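Local atomic coordinates of L-asparagine oxygenase (Streptomyces coelicolor, PDB entry 2OG5), a protein that uses iron(II), 2-oxoglutarate and dioxygen to hydroxylate L-asparagine at C3, giving (2S,3S)-3-hydroxyasparagine for assembly into the calcium-dependent lipopeptide antibiotic. Residues A[95-100]-A[212-217]; A[176-181]-A[308-313]; A[191-196]-A[301-306]; A[206-211]-A[312-317]; A[232-237]-A[267-272]. One frame throughout, in Å; residues are numbered along the deposited sequence.

How the contacts relate
Contact 2 (176-181 with 308-313) carries the metal site, and the others are arranged around it. Contact 4 shares G312 and R313 with it, extends the same antiparallel sheet through strand 207-211, and has its centre about 8 Å from that of contact 2. Contact 3 belongs to the larger sheet facing it; the two centres are about 12 Å apart, and N306 OD1 accepts from E181 N at 2.8 Å. Contact 1 joins that larger sheet through I100 O and I303 N, 2.9 Å apart, and reaches contact 2 through V212 N and V308 O, also 2.9 Å. Contact 5 is peripheral, its centre about 14 Å from that of contact 2.

Contact 1: residues A[95-100]-A[212-217]; sequences GPDGAI and VRRVLP
G95 O is held by two donors: R213 NH1 reaches it at 2.9 Å from the helix 212-215, and G98 N closes the type I beta turn G95-G98 on it at 3.1 Å. The two nitrogens come from opposite faces of the carbonyl plane, so one oxygen serves both the turn and the arginine. R213 reaches out with an extended chain, and G95 O lies at the edge of its guanidinium, near the plane; NE of the same group makes a salt bridge with D259, and NH1 also bonds to S94 OG.

The second grip comes from the next residue. R214 takes D97 side-on, NE to OD1 at 2.9 Å and nearly straight (171°), NH2 to OD2 at 3.0 Å. The two planes are 53° apart, which puts NE above the carboxylate plane at OD1, whereas NH2 meets OD2 on its syn side but tilted out of the plane. A bend at chi2 (-66°) brings the R214 guanidinium over P96 and beside D97, with P96 CB 3.7 Å above the guanidinium centre. Strand 99-103 of the large sheet leaves directly after this turn, so the two arginines join the turn before this strand to the helix that follows strand 207-211. P96 O, buried here without a polar partner, lies 3.5 Å from R214 CG and 3.6 Å from R213 CB.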
# COMPACT_ATOMS: atom_id res chain seq x y z
N GLY A 95 1.49 -14.73 5.52
CA GLY A 95 1.79 -15.00 6.92
C GLY A 95 0.80 -14.41 7.90
O GLY A 95 -0.15 -13.75 7.53
N PRO A 96 1.04 -14.64 9.20
CA PRO A 96 0.08 -14.22 10.21
C PRO A 96 -0.13 -12.70 10.33
O PRO A 96 -1.16 -12.29 10.84
CB PRO A 96 0.66 -14.80 11.51
CG PRO A 96 2.08 -15.06 11.22
CD PRO A 96 2.19 -15.36 9.77
N ASP A 97 0.82 -11.89 9.88
CA ASP A 97 0.66 -10.44 9.91
C ASP A 97 0.34 -9.83 8.55
O ASP A 97 0.10 -8.63 8.44
CB ASP A 97 1.90 -9.78 10.49
CG ASP A 97 2.12 -10.18 11.92
OD1 ASP A 97 1.26 -9.81 12.74
OD2 ASP A 97 3.13 -10.87 12.21
N GLY A 98 0.31 -10.66 7.51
CA GLY A 98 -0.07 -10.20 6.18
C GLY A 98 0.76 -9.06 5.66
O GLY A 98 0.24 -8.18 4.97
N ALA A 99 2.05 -9.07 5.97
CA ALA A 99 2.94 -7.98 5.61
C ALA A 99 4.39 -8.45 5.60
O ALA A 99 4.76 -9.39 6.31
CB ALA A 99 2.78 -6.81 6.59
N ILE A 100 5.20 -7.79 4.79
CA ILE A 100 6.63 -8.05 4.74
C ILE A 100 7.36 -6.71 4.66
O ILE A 100 6.82 -5.75 4.11
CB ILE A 100 7.01 -8.98 3.55
CG1 ILE A 100 8.51 -9.29 3.53
CG2 ILE A 100 6.59 -8.39 2.21
CD1 ILE A 100 8.85 -10.47 2.60
N VAL A 212 -6.26 -9.61 9.87
CA VAL A 212 -7.43 -10.36 10.31
C VAL A 212 -7.04 -11.73 10.89
O VAL A 212 -7.75 -12.27 11.74
CB VAL A 212 -8.47 -10.54 9.17
CG1 VAL A 212 -7.95 -11.48 8.10
CG2 VAL A 212 -9.81 -11.04 9.73
N ARG A 213 -5.91 -12.29 10.46
CA ARG A 213 -5.42 -13.58 10.99
C ARG A 213 -5.06 -13.53 12.48
O ARG A 213 -5.20 -14.53 13.19
CB ARG A 213 -4.21 -14.09 10.20
CG ARG A 213 -4.55 -14.45 8.77
CD ARG A 213 -3.34 -14.83 7.94
NE ARG A 213 -3.82 -15.22 6.61
CZ ARG A 213 -3.22 -14.93 5.45
NH1 ARG A 213 -2.08 -14.26 5.41
NH2 ARG A 213 -3.77 -15.32 4.32
N ARG A 214 -4.57 -12.38 12.95
CA ARG A 214 -4.26 -12.19 14.36
C ARG A 214 -5.51 -11.97 15.19
O ARG A 214 -5.54 -12.35 16.35
CB ARG A 214 -3.34 -10.99 14.61
CG ARG A 214 -1.95 -11.08 14.00
CD ARG A 214 -1.13 -12.19 14.64
NE ARG A 214 0.30 -12.05 14.36
CZ ARG A 214 1.22 -12.95 14.71
NH1 ARG A 214 0.87 -14.05 15.36
NH2 ARG A 214 2.50 -12.74 14.41
N VAL A 215 -6.54 -11.35 14.61
CA VAL A 215 -7.70 -10.96 15.42
C VAL A 215 -8.87 -11.94 15.38
O VAL A 215 -9.56 -12.07 16.39
CB VAL A 215 -8.21 -9.53 15.12
CG1 VAL A 215 -7.04 -8.54 15.12
CG2 VAL A 215 -8.95 -9.46 13.83
N LEU A 216 -9.09 -12.62 14.25
CA LEU A 216 -10.28 -13.48 14.12
C LEU A 216 -10.48 -14.44 15.31
O LEU A 216 -11.58 -14.52 15.84
CB LEU A 216 -10.29 -14.25 12.79
CG LEU A 216 -11.54 -15.09 12.52
CD1 LEU A 216 -12.78 -14.21 12.43
CD2 LEU A 216 -11.39 -15.91 11.25
N PRO A 217 -9.42 -15.15 15.75
CA PRO A 217 -9.60 -16.07 16.89
C PRO A 217 -9.92 -15.40 18.22
O PRO A 217 -10.34 -16.09 19.16
CB PRO A 217 -8.24 -16.79 16.99
CG PRO A 217 -7.53 -16.50 15.72
CD PRO A 217 -8.04 -15.18 15.23

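Contact 2: residues A[176-181]-A[308-313]; sequences LTFHNE and VTVHGR. With NA (sodium ion), chain B.
H179 and H311 bring their NE2 atoms to 3.4 Å of each other because both bind one sodium ion, which occupies the site of the catalytic iron(II). With E181 they form the facial triad of two histidines and one carboxylate known from this oxygenase family: H179 NE2 at 2.4 Å, H311 NE2 at 2.1 Å and E181 OE1 at 2.0 Å from the ion. Both imidazoles take the same chi1, with CG between backbone N and carbonyl carbon (62° and 69°), which lifts them off one face of the sheet. Their planes are 53° apart. The H179 ring is fixed by ND1 donating to T177 O at 2.9 Å, while E181 OE1 lies at the edge of the H311 ring.

The strands run antiparallel, and a beta bulge shifts the register by one residue between the pairs L176-R313 and H179-H311. Around it, F178 CA sends a CH...O contact to H311 O at 3.3 Å, and the F178 ring packs on V310 CG2. Three waters complete a roughly octahedral shell, each roughly opposite one protein ligand. They mark the face that, as in other enzymes of this class, probably receives 2-oxoglutarate and dioxygen.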
# COMPACT_ATOMS: atom_id res chain seq x y z
N LEU A 176 -4.25 8.33 11.29
CA LEU A 176 -4.89 7.76 10.11
C LEU A 176 -5.52 6.44 10.54
O LEU A 176 -4.81 5.49 10.88
CB LEU A 176 -3.86 7.53 9.02
CG LEU A 176 -4.35 6.89 7.73
CD1 LEU A 176 -5.33 7.82 7.00
CD2 LEU A 176 -3.19 6.52 6.82
N THR A 177 -6.85 6.40 10.54
CA THR A 177 -7.59 5.25 11.06
C THR A 177 -7.44 4.02 10.16
O THR A 177 -7.31 4.15 8.94
CB THR A 177 -9.11 5.59 11.27
OG1 THR A 177 -9.87 4.39 11.44
CG2 THR A 177 -9.68 6.35 10.11
N PHE A 178 -7.46 2.83 10.78
CA PHE A 178 -7.27 1.56 10.07
C PHE A 178 -8.24 1.38 8.92
O PHE A 178 -9.44 1.61 9.06
CB PHE A 178 -7.42 0.37 11.02
CG PHE A 178 -6.25 0.18 11.95
CD1 PHE A 178 -5.00 -0.18 11.47
CD2 PHE A 178 -6.42 0.33 13.32
CE1 PHE A 178 -3.93 -0.36 12.35
CE2 PHE A 178 -5.36 0.15 14.20
CZ PHE A 178 -4.12 -0.20 13.71
N HIS A 179 -7.70 0.92 7.79
CA HIS A 179 -8.51 0.66 6.61
C HIS A 179 -7.79 -0.27 5.64
O HIS A 179 -6.56 -0.32 5.60
CB HIS A 179 -8.84 1.97 5.88
CG HIS A 179 -7.64 2.70 5.38
ND1 HIS A 179 -6.82 3.45 6.20
CD2 HIS A 179 -7.11 2.79 4.14
CE1 HIS A 179 -5.83 3.96 5.48
NE2 HIS A 179 -5.99 3.58 4.23
N ASN A 180 -8.59 -0.99 4.86
CA ASN A 180 -8.11 -1.58 3.61
C ASN A 180 -8.06 -0.45 2.59
O ASN A 180 -8.96 0.40 2.57
CB ASN A 180 -9.05 -2.67 3.10
CG ASN A 180 -9.09 -3.89 4.02
OD1 ASN A 180 -10.13 -4.17 4.62
ND2 ASN A 180 -7.98 -4.61 4.12
N GLU A 181 -7.02 -0.42 1.77
CA GLU A 181 -6.89 0.59 0.73
C GLU A 181 -8.05 0.46 -0.26
O GLU A 181 -8.29 -0.61 -0.80
CB GLU A 181 -5.56 0.43 -0.00
CG GLU A 181 -5.19 1.63 -0.86
CD GLU A 181 -4.89 2.85 -0.05
OE1 GLU A 181 -4.54 2.71 1.14
OE2 GLU A 181 -5.04 3.98 -0.58
N VAL A 308 -6.04 -9.12 3.50
CA VAL A 308 -6.12 -9.62 4.88
C VAL A 308 -5.64 -8.64 5.94
O VAL A 308 -5.82 -8.89 7.13
CB VAL A 308 -5.35 -10.95 5.05
CG1 VAL A 308 -6.03 -12.07 4.29
CG2 VAL A 308 -3.89 -10.80 4.65
N THR A 309 -5.06 -7.51 5.53
CA THR A 309 -4.42 -6.60 6.46
C THR A 309 -4.88 -5.17 6.21
O THR A 309 -4.84 -4.71 5.07
CB THR A 309 -2.89 -6.71 6.33
OG1 THR A 309 -2.52 -8.05 6.68
CG2 THR A 309 -2.13 -5.74 7.24
N VAL A 310 -5.32 -4.51 7.28
CA VAL A 310 -5.62 -3.09 7.28
C VAL A 310 -4.39 -2.30 7.72
O VAL A 310 -3.50 -2.85 8.37
CB VAL A 310 -6.80 -2.75 8.21
CG1 VAL A 310 -8.08 -3.44 7.73
CG2 VAL A 310 -6.51 -3.15 9.68
N HIS A 311 -4.33 -1.03 7.34
CA HIS A 311 -3.22 -0.19 7.80
C HIS A 311 -3.71 1.18 8.22
O HIS A 311 -4.80 1.63 7.86
CB HIS A 311 -2.13 -0.09 6.73
CG HIS A 311 -2.53 0.70 5.53
ND1 HIS A 311 -3.25 0.15 4.49
CD2 HIS A 311 -2.31 1.99 5.19
CE1 HIS A 311 -3.45 1.07 3.56
NE2 HIS A 311 -2.90 2.20 3.96
N GLY A 312 -2.87 1.82 9.02
CA GLY A 312 -3.08 3.16 9.51
C GLY A 312 -1.74 3.80 9.82
O GLY A 312 -0.69 3.31 9.40
N ARG A 313 -1.77 4.92 10.52
CA ARG A 313 -0.57 5.67 10.79
C ARG A 313 -0.77 6.52 12.02
O ARG A 313 -1.84 7.11 12.20
CB ARG A 313 -0.22 6.60 9.62
CG ARG A 313 1.25 7.01 9.64
CD ARG A 313 1.49 8.49 9.38
NE ARG A 313 0.54 9.06 8.44
CZ ARG A 313 -0.48 9.85 8.76
NH1 ARG A 313 -0.71 10.21 10.03
NH2 ARG A 313 -1.30 10.28 7.81
NA NA B . -3.98 3.61 2.85
O HOH W 1 -4.76 5.16 1.93
O HOH W 2 -2.92 5.11 3.73
O HOH W 3 -1.68 3.99 1.82

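Contact 3: residues A[191-196]-A[301-306]; sequences FVMLLC and LAIVDN
The F191 ring has V304 O at its edge, near its plane, with CD1 3.7 Å from that oxygen. I303 CG2 and D305 CA meet the ring obliquely, while the carboxylate of D305 is turned 53° from it; F191 CE1 comes to 3.9 Å from D305 CG. With its CG anti to the carbonyl carbon (chi1 -58°), F191 leans over the neighbouring strand, and its CB packs on I303 CG2. The polar end of D305 is engaged beyond this pair, OD2 with S94 OG and OD1 in a salt bridge with R307.

Along the two strands the backbones pair in regular antiparallel fashion, the axes of strands 191-196 and 301-305 having a closest approach of 4.6 Å. Hydrogen-bonded pairs are V192-V304 and L194-A302. The bond from V304 N to V192 O is nearly straight (174°) at 2.9 Å, and L194 N meets A302 O at 2.8 Å. Between them, the non-hydrogen-bonded pair M193-I303 adds a CH...O contact from M193 CA to A302 O.

M193 and I303 lie side by side and point the same way, CG to CG1 at 4.0 Å, and L301 CD1 sits 4.0 Å from L195 CB. This face, with F191, is partly covered by helix 128-140. The opposite one, with V192, L194, A302 and V304, looks inward at strand 207-211, and V192 and L194 also touch R329 of the asparagine site. This pair belongs to the larger sheet of the jelly-roll fold, with helix 128-140 on one side and the metal-bearing smaller sheet on the other.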
# COMPACT_ATOMS: atom_id res chain seq x y z
N PHE A 191 -1.97 -5.73 -3.18
CA PHE A 191 -0.89 -5.30 -2.27
C PHE A 191 -0.72 -3.79 -2.34
O PHE A 191 -0.90 -3.19 -3.41
CB PHE A 191 0.45 -5.96 -2.61
CG PHE A 191 0.41 -7.46 -2.58
CD1 PHE A 191 0.49 -8.15 -1.38
CD2 PHE A 191 0.33 -8.18 -3.75
CE1 PHE A 191 0.44 -9.53 -1.36
CE2 PHE A 191 0.29 -9.57 -3.73
CZ PHE A 191 0.33 -10.24 -2.53
N VAL A 192 -0.34 -3.20 -1.21
CA VAL A 192 0.07 -1.81 -1.15
C VAL A 192 1.54 -1.78 -0.73
O VAL A 192 1.90 -2.37 0.29
CB VAL A 192 -0.75 -1.02 -0.11
CG1 VAL A 192 -0.27 0.44 -0.03
CG2 VAL A 192 -2.24 -1.08 -0.47
N MET A 193 2.37 -1.15 -1.57
CA MET A 193 3.81 -1.05 -1.33
C MET A 193 4.17 0.37 -0.96
O MET A 193 3.76 1.31 -1.64
CB MET A 193 4.58 -1.46 -2.58
CG MET A 193 4.24 -2.86 -3.03
SD MET A 193 5.38 -3.49 -4.28
CE MET A 193 5.05 -2.34 -5.59
N LEU A 194 4.95 0.51 0.12
CA LEU A 194 5.41 1.80 0.60
C LEU A 194 6.93 1.79 0.71
O LEU A 194 7.48 1.05 1.54
CB LEU A 194 4.81 2.06 1.98
CG LEU A 194 3.29 2.22 2.04
CD1 LEU A 194 2.81 2.18 3.49
CD2 LEU A 194 2.90 3.52 1.36
N LEU A 195 7.59 2.57 -0.14
CA LEU A 195 9.05 2.69 -0.13
C LEU A 195 9.42 3.98 0.59
O LEU A 195 8.98 5.06 0.22
CB LEU A 195 9.60 2.72 -1.56
CG LEU A 195 11.11 2.92 -1.74
CD1 LEU A 195 11.90 1.74 -1.16
CD2 LEU A 195 11.43 3.14 -3.21
N CYS A 196 10.26 3.86 1.62
CA CYS A 196 10.66 5.03 2.39
C CYS A 196 11.86 5.71 1.74
O CYS A 196 12.91 5.10 1.55
CB CYS A 196 11.00 4.64 3.82
SG CYS A 196 11.56 6.03 4.82
N LEU A 301 11.16 -1.06 2.29
CA LEU A 301 9.96 -1.26 1.49
C LEU A 301 9.00 -2.15 2.26
O LEU A 301 9.31 -3.32 2.49
CB LEU A 301 10.32 -1.95 0.17
CG LEU A 301 9.19 -2.35 -0.77
CD1 LEU A 301 8.45 -1.11 -1.25
CD2 LEU A 301 9.71 -3.17 -1.95
N ALA A 302 7.85 -1.59 2.66
CA ALA A 302 6.81 -2.33 3.34
C ALA A 302 5.80 -2.76 2.30
O ALA A 302 5.40 -1.94 1.48
CB ALA A 302 6.13 -1.47 4.39
N ILE A 303 5.41 -4.03 2.32
CA ILE A 303 4.40 -4.54 1.40
C ILE A 303 3.28 -5.14 2.24
O ILE A 303 3.51 -6.07 3.01
CB ILE A 303 4.97 -5.59 0.44
CG1 ILE A 303 6.18 -5.04 -0.31
CG2 ILE A 303 3.88 -6.07 -0.55
CD1 ILE A 303 6.88 -6.09 -1.18
N VAL A 304 2.09 -4.57 2.10
CA VAL A 304 0.92 -4.97 2.88
C VAL A 304 -0.03 -5.76 1.98
O VAL A 304 -0.34 -5.34 0.87
CB VAL A 304 0.20 -3.72 3.43
CG1 VAL A 304 -1.01 -4.11 4.25
CG2 VAL A 304 1.18 -2.85 4.27
N ASP A 305 -0.45 -6.93 2.44
CA ASP A 305 -1.45 -7.73 1.75
C ASP A 305 -2.81 -7.17 2.08
O ASP A 305 -3.35 -7.39 3.17
CB ASP A 305 -1.33 -9.19 2.17
CG ASP A 305 -2.26 -10.10 1.40
OD1 ASP A 305 -3.25 -9.58 0.84
OD2 ASP A 305 -2.03 -11.34 1.38
N ASN A 306 -3.36 -6.42 1.14
CA ASN A 306 -4.59 -5.67 1.34
C ASN A 306 -5.84 -6.53 1.37
O ASN A 306 -6.93 -6.01 1.64
CB ASN A 306 -4.72 -4.60 0.24
CG ASN A 306 -5.75 -3.53 0.55
OD1 ASN A 306 -5.79 -2.98 1.67
ND2 ASN A 306 -6.57 -3.18 -0.44

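Contact 4: residues A[206-211]-A[312-317]; sequences GLRTAC and GRTEFT
R208 and G312 exchange two backbone hydrogen bonds, G312 N to R208 O at 2.8 Å and R208 N to G312 O at 2.9 Å. The second is almost straight (174°), although its donor stands well above the carbonyl plane of G312. Two residues further along, beyond L207-R313, G206 and T314 repeat the double link with a side chain in it: T314 N donates to G206 O at 3.1 Å, and G206 N donates to T314 OG1 at 2.8 Å in a bent bond (140°). A chi1 of 60° puts that hydroxyl between its own backbone N and carbonyl carbon, turned to G206; OG1 also bonds to R204 O.

Strand 207-211 thus lies beside strand 309-313 in the smaller sheet of the jelly roll, whose strands 176-179 and 309-313 carry the metal-binding H179 and H311. L207 pairs with R313 without hydrogen bonds, and G206 O, besides T314 N, receives a CH...O contact from R313 CA. NH1 of R313 folds back to T314 O at 3.0 Å and also bonds T174 O, and F316 CE2 lies 3.6 Å above its guanidinium plane; R325 of the 2-oxoglutarate site is close by. On the same face as R313, L207 turns inward, toward A302 of the facing sheet, and its CD1 touches G312 O at 3.6 Å.

On the other face, R208 keeps its aliphatic part here, CD lying 4.1 Å from T314 CG2, while its NH1 forms a salt bridge with D288 and its NE bonds T293 OG1.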
# COMPACT_ATOMS: atom_id res chain seq x y z
N GLY A 206 4.56 6.40 12.66
CA GLY A 206 4.80 5.00 12.34
C GLY A 206 3.64 4.43 11.54
O GLY A 206 2.48 4.76 11.78
N LEU A 207 3.98 3.57 10.59
CA LEU A 207 2.99 2.78 9.87
C LEU A 207 2.46 1.72 10.82
O LEU A 207 3.24 1.07 11.51
CB LEU A 207 3.65 2.08 8.69
CG LEU A 207 2.82 1.06 7.89
CD1 LEU A 207 1.69 1.74 7.15
CD2 LEU A 207 3.74 0.31 6.93
N ARG A 208 1.15 1.55 10.85
CA ARG A 208 0.53 0.49 11.64
C ARG A 208 -0.17 -0.49 10.71
O ARG A 208 -0.92 -0.07 9.83
CB ARG A 208 -0.48 1.06 12.64
CG ARG A 208 0.09 2.10 13.61
CD ARG A 208 -0.84 2.26 14.81
NE ARG A 208 -0.69 1.16 15.77
CZ ARG A 208 -1.62 0.79 16.66
NH1 ARG A 208 -2.80 1.39 16.71
NH2 ARG A 208 -1.37 -0.20 17.50
N THR A 209 0.10 -1.78 10.88
CA THR A 209 -0.59 -2.82 10.10
C THR A 209 -1.24 -3.84 11.04
O THR A 209 -0.63 -4.23 12.03
CB THR A 209 0.37 -3.53 9.12
OG1 THR A 209 1.42 -4.19 9.83
CG2 THR A 209 0.98 -2.53 8.14
N ALA A 210 -2.48 -4.24 10.74
CA ALA A 210 -3.17 -5.24 11.56
C ALA A 210 -3.86 -6.27 10.67
O ALA A 210 -4.63 -5.91 9.78
CB ALA A 210 -4.17 -4.58 12.47
N CYS A 211 -3.60 -7.54 10.93
CA CYS A 211 -4.07 -8.62 10.07
C CYS A 211 -5.25 -9.33 10.69
O CYS A 211 -5.25 -9.64 11.89
CB CYS A 211 -2.92 -9.60 9.83
SG CYS A 211 -3.26 -10.90 8.62
N GLY A 312 -2.87 1.82 9.02
CA GLY A 312 -3.08 3.16 9.51
C GLY A 312 -1.74 3.80 9.82
O GLY A 312 -0.69 3.31 9.40
N ARG A 313 -1.77 4.92 10.52
CA ARG A 313 -0.57 5.67 10.79
C ARG A 313 -0.77 6.52 12.02
O ARG A 313 -1.84 7.11 12.20
CB ARG A 313 -0.22 6.60 9.62
CG ARG A 313 1.25 7.01 9.64
CD ARG A 313 1.49 8.49 9.38
NE ARG A 313 0.54 9.06 8.44
CZ ARG A 313 -0.48 9.85 8.76
NH1 ARG A 313 -0.71 10.21 10.03
NH2 ARG A 313 -1.30 10.28 7.81
N THR A 314 0.26 6.62 12.85
CA THR A 314 0.18 7.48 14.03
C THR A 314 0.24 8.96 13.65
O THR A 314 0.68 9.33 12.56
CB THR A 314 1.34 7.19 14.99
OG1 THR A 314 2.58 7.42 14.32
CG2 THR A 314 1.28 5.75 15.48
N GLU A 315 -0.21 9.80 14.58
CA GLU A 315 -0.16 11.25 14.42
C GLU A 315 1.27 11.76 14.56
O GLU A 315 2.07 11.21 15.33
CB GLU A 315 -1.07 11.87 15.47
CG GLU A 315 -0.93 13.34 15.77
CD GLU A 315 -1.70 13.71 17.02
OE1 GLU A 315 -1.09 13.90 18.09
OE2 GLU A 315 -2.94 13.77 16.95
N PHE A 316 1.60 12.82 13.83
CA PHE A 316 2.90 13.49 13.96
C PHE A 316 2.77 14.96 13.63
O PHE A 316 1.76 15.38 13.08
CB PHE A 316 3.99 12.80 13.14
CG PHE A 316 3.81 12.88 11.65
CD1 PHE A 316 4.66 13.65 10.87
CD2 PHE A 316 2.81 12.15 11.01
CE1 PHE A 316 4.52 13.71 9.50
CE2 PHE A 316 2.66 12.20 9.63
CZ PHE A 316 3.52 12.98 8.88
N THR A 317 3.77 15.74 14.01
CA THR A 317 3.75 17.17 13.75
C THR A 317 4.78 17.50 12.68
O THR A 317 5.98 17.49 12.95
CB THR A 317 4.06 17.97 15.02
OG1 THR A 317 3.16 17.57 16.06
CG2 THR A 317 3.93 19.48 14.75

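Contact 5: residues A[232-237]-A[267-272]; sequences FRTAPP and AATEPV
R233 buries the most surface, and its backbone carries both hydrogen bonds of the pairing. R233 N donates to E270 O and E270 N to R233 O, each at 2.8 Å and 172°, a hydrogen-bonded antiparallel pair in a two-stranded sheet at the edge of the fold. R233 CB lies 4.4 Å from V272 CG2; the E270 carboxylate bends away from this contact.

F232, one residue back and on the other face, pairs with P271 without hydrogen bonds. Its ring is met obliquely by T269 CG2 and P271 CA, CB reaches T269 CG2 at 3.8 Å, and the F232 side chain continues onto A276 and L280 of helix 274-290, which P271 also touches.

T269, the third residue, shows two sides to the neighbouring strand. Its CG2 meets F232 while its OG1 bonds T234 OG1 at 2.8 Å, either hydroxyl being a possible donor. A chi1 of -59° in T269 puts OG1 anti to the carbonyl carbon, toward T234. Next to the hydroxyl pair, A268 CB lies 4.4 Å from T234 CG2.

The small sheet is therefore joined by straight backbone bonds and a hydroxyl pair, with an apolar side turned to helix 274-290. T269 OG1 takes part in two hydrogen bonds, one with T234 OG1 across the contact and one from D265 N on its own side, so this buried threonine hydroxyl is satisfied from both sides.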
# COMPACT_ATOMS: atom_id res chain seq x y z
N PHE A 232 -23.00 -3.66 6.39
CA PHE A 232 -21.99 -2.61 6.37
C PHE A 232 -21.97 -1.91 5.01
O PHE A 232 -21.93 -2.56 3.97
CB PHE A 232 -20.61 -3.20 6.67
CG PHE A 232 -20.57 -4.04 7.91
CD1 PHE A 232 -20.26 -3.48 9.14
CD2 PHE A 232 -20.87 -5.40 7.84
CE1 PHE A 232 -20.22 -4.27 10.28
CE2 PHE A 232 -20.84 -6.18 8.97
CZ PHE A 232 -20.52 -5.62 10.21
N ARG A 233 -21.98 -0.59 5.03
CA ARG A 233 -22.00 0.21 3.82
C ARG A 233 -20.72 1.03 3.71
O ARG A 233 -20.43 1.85 4.58
CB ARG A 233 -23.20 1.16 3.87
CG ARG A 233 -23.42 1.98 2.61
CD ARG A 233 -24.65 2.87 2.77
NE ARG A 233 -25.88 2.09 2.98
CZ ARG A 233 -26.70 1.65 2.02
NH1 ARG A 233 -26.44 1.88 0.73
NH2 ARG A 233 -27.78 0.96 2.35
N THR A 234 -19.95 0.81 2.65
CA THR A 234 -18.72 1.58 2.40
C THR A 234 -18.87 2.32 1.07
O THR A 234 -18.57 1.79 0.01
CB THR A 234 -17.49 0.65 2.37
OG1 THR A 234 -17.48 -0.16 3.55
CG2 THR A 234 -16.18 1.47 2.32
N ALA A 235 -19.38 3.55 1.13
CA ALA A 235 -19.67 4.29 -0.10
C ALA A 235 -18.37 4.81 -0.71
O ALA A 235 -17.40 5.04 0.02
CB ALA A 235 -20.63 5.45 0.18
N PRO A 236 -18.34 4.98 -2.05
CA PRO A 236 -17.13 5.50 -2.67
C PRO A 236 -16.88 6.93 -2.23
O PRO A 236 -17.83 7.63 -1.88
CB PRO A 236 -17.44 5.47 -4.17
CG PRO A 236 -18.65 4.63 -4.33
CD PRO A 236 -19.40 4.73 -3.05
N PRO A 237 -15.61 7.37 -2.25
CA PRO A 237 -15.37 8.77 -1.94
C PRO A 237 -16.00 9.67 -3.00
O PRO A 237 -16.20 9.23 -4.13
CB PRO A 237 -13.84 8.88 -1.96
CG PRO A 237 -13.33 7.47 -1.92
CD PRO A 237 -14.37 6.64 -2.56
N ALA A 267 -12.98 4.55 9.00
CA ALA A 267 -13.43 5.93 8.81
C ALA A 267 -14.67 6.03 7.93
O ALA A 267 -15.55 6.84 8.20
CB ALA A 267 -12.31 6.79 8.24
N ALA A 268 -14.74 5.20 6.89
CA ALA A 268 -15.78 5.32 5.86
C ALA A 268 -16.90 4.29 6.02
O ALA A 268 -18.06 4.59 5.72
CB ALA A 268 -15.15 5.21 4.48
N THR A 269 -16.58 3.09 6.49
CA THR A 269 -17.59 2.02 6.59
C THR A 269 -18.63 2.36 7.66
O THR A 269 -18.30 2.63 8.81
CB THR A 269 -16.95 0.65 6.90
OG1 THR A 269 -16.01 0.31 5.87
CG2 THR A 269 -18.02 -0.45 7.00
N GLU A 270 -19.90 2.33 7.25
CA GLU A 270 -21.02 2.67 8.12
C GLU A 270 -21.80 1.40 8.46
O GLU A 270 -22.20 0.67 7.56
CB GLU A 270 -21.96 3.64 7.40
CG GLU A 270 -21.40 5.03 7.17
CD GLU A 270 -21.30 5.87 8.44
OE1 GLU A 270 -22.06 5.60 9.40
OE2 GLU A 270 -20.47 6.80 8.48
N PRO A 271 -22.03 1.15 9.76
CA PRO A 271 -22.86 0.01 10.15
C PRO A 271 -24.33 0.31 9.89
O PRO A 271 -24.77 1.43 10.14
CB PRO A 271 -22.60 -0.11 11.65
CG PRO A 271 -22.28 1.27 12.08
CD PRO A 271 -21.55 1.91 10.93
N VAL A 272 -25.07 -0.69 9.41
CA VAL A 272 -26.49 -0.55 9.08
C VAL A 272 -27.39 -1.06 10.22
O VAL A 272 -28.59 -0.78 10.24
CB VAL A 272 -26.82 -1.29 7.76
CG1 VAL A 272 -28.33 -1.45 7.55
CG2 VAL A 272 -26.19 -0.56 6.59